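Local structure of serine proteinase inhibitor A (3E8L) at residues A[55-60]-A[166-171]. The protein inhibits serine proteases, probably blocking one trypsin and one chymotrypsin at the same time through two reactive sites, and kallikrein only weakly. The protein carries 2 engineered substitutions. Residues are numbered along the deposited sequence; the frame is centred on the assembly and turned at random.
Sequences VYEAPE and GRTLLG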
# COMPACT_ATOMS: atom_id res chain seq x y z
N VAL A 55 8.34 -11.22 -6.43
CA VAL A 55 9.54 -10.93 -5.65
C VAL A 55 10.33 -12.23 -5.44
O VAL A 55 9.85 -13.19 -4.83
CB VAL A 55 9.22 -10.30 -4.28
CG1 VAL A 55 10.51 -9.89 -3.56
CG2 VAL A 55 8.31 -9.11 -4.43
N TYR A 56 11.54 -12.26 -5.99
CA TYR A 56 12.42 -13.42 -5.85
C TYR A 56 13.86 -12.98 -5.59
O TYR A 56 14.23 -11.81 -5.80
CB TYR A 56 12.36 -14.27 -7.12
CG TYR A 56 13.39 -13.93 -8.18
CD1 TYR A 56 14.36 -14.86 -8.55
CD2 TYR A 56 13.39 -12.68 -8.82
CE1 TYR A 56 15.32 -14.55 -9.52
CE2 TYR A 56 14.34 -12.37 -9.79
CZ TYR A 56 15.30 -13.30 -10.13
OH TYR A 56 16.24 -13.00 -11.10
N GLU A 57 14.69 -13.92 -5.16
CA GLU A 57 16.08 -13.64 -4.91
C GLU A 57 16.90 -13.82 -6.19
O GLU A 57 16.98 -14.91 -6.74
CB GLU A 57 16.58 -14.56 -3.83
CG GLU A 57 17.89 -14.14 -3.22
CD GLU A 57 18.43 -15.20 -2.29
OE1 GLU A 57 17.62 -15.79 -1.55
OE2 GLU A 57 19.66 -15.45 -2.31
N ALA A 58 17.52 -12.74 -6.66
CA ALA A 58 18.33 -12.80 -7.86
C ALA A 58 19.50 -13.74 -7.61
O ALA A 58 19.92 -13.90 -6.46
CB ALA A 58 18.85 -11.42 -8.21
N PRO A 59 20.03 -14.37 -8.69
CA PRO A 59 21.26 -15.15 -8.57
C PRO A 59 22.41 -14.34 -7.98
O PRO A 59 22.35 -13.11 -7.89
CB PRO A 59 21.60 -15.55 -10.02
CG PRO A 59 20.68 -14.74 -10.91
CD PRO A 59 19.47 -14.46 -10.06
N GLU A 60 23.41 -15.06 -7.45
CA GLU A 60 24.53 -14.43 -6.78
C GLU A 60 25.31 -13.52 -7.73
O GLU A 60 25.48 -13.89 -8.90
N GLY A 166 13.59 -24.08 -9.39
CA GLY A 166 14.97 -23.64 -9.25
C GLY A 166 15.18 -22.21 -8.74
O GLY A 166 16.27 -21.89 -8.26
N ARG A 167 14.16 -21.36 -8.83
CA ARG A 167 14.28 -19.98 -8.37
C ARG A 167 13.73 -19.81 -6.95
O ARG A 167 12.72 -20.43 -6.58
CB ARG A 167 13.65 -18.99 -9.36
CG ARG A 167 14.40 -18.93 -10.68
CD ARG A 167 13.88 -17.87 -11.61
NE ARG A 167 14.09 -18.24 -13.01
CZ ARG A 167 14.90 -17.60 -13.86
NH1 ARG A 167 15.61 -16.53 -13.47
NH2 ARG A 167 15.02 -18.04 -15.13
N THR A 168 14.40 -18.98 -6.15
CA THR A 168 13.97 -18.74 -4.81
C THR A 168 13.00 -17.54 -4.77
O THR A 168 13.39 -16.40 -5.00
CB THR A 168 15.17 -18.55 -3.88
OG1 THR A 168 15.91 -19.78 -3.81
CG2 THR A 168 14.70 -18.17 -2.47
N LEU A 169 11.73 -17.83 -4.47
CA LEU A 169 10.69 -16.81 -4.42
C LEU A 169 10.21 -16.56 -2.99
O LEU A 169 10.26 -17.45 -2.14
CB LEU A 169 9.49 -17.23 -5.28
CG LEU A 169 9.52 -16.97 -6.77
CD1 LEU A 169 10.53 -17.90 -7.48
CD2 LEU A 169 8.10 -17.13 -7.34
N LEU A 170 9.73 -15.36 -2.73
CA LEU A 170 9.26 -15.03 -1.41
C LEU A 170 7.76 -15.22 -1.35
O LEU A 170 7.07 -14.97 -2.34
CB LEU A 170 9.62 -13.59 -1.06
CG LEU A 170 11.09 -13.24 -0.91
CD1 LEU A 170 11.18 -11.93 -0.21
CD2 LEU A 170 11.82 -14.31 -0.11
N GLY A 171 7.27 -15.68 -0.20
CA GLY A 171 5.83 -15.77 0.03
C GLY A 171 5.54 -15.82 1.52
O GLY A 171 6.45 -15.73 2.34
O HOH W 1 7.24 -14.46 -4.99
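V55 meets L170 through both backbone and side chain: its carbonyl O accepts a hydrogen bond from L170 N at 3.0 Å, with a nearly straight N-H...O angle of 172°. A water 2.9 Å from V55 O also lies near L170 O. With CG1 anti to the backbone N (chi1 -174°), V55 sets that methyl 4.0 Å from CD1 of L170, the two side chains crossing at a slant. Y56 follows, and its CA comes within 4.1 Å of L169 CA. No backbone bond joins these two; the bonds fall on the residues flanking them, which makes Y56 and L169 an isolated non-hydrogen-bonded antiparallel pair. CB of Y56 lies 3.9 Å from CG of L169 and 3.2 Å from T168 O, which sits beside the ring edge, near its plane. Further out, CE1 approaches CD of R167, and the phenol OH lies off the guanidinium edge, near that plane, which is turned 64° from the ring, but too far for a hydrogen bond. E57 supplies the second backbone bond, E57 N to T168 O at 2.8 Å, and its extended side chain runs alongside T168, OE1 facing CG2. The contact illustrates how a brief bridge can join two β-hairpins of a β-trefoil: strand 52-57 pairs with 43-49 and 113-119, while 167-172 pairs with 159-164, and I117 makes backbone hydrogen bonds to both V55 and L170.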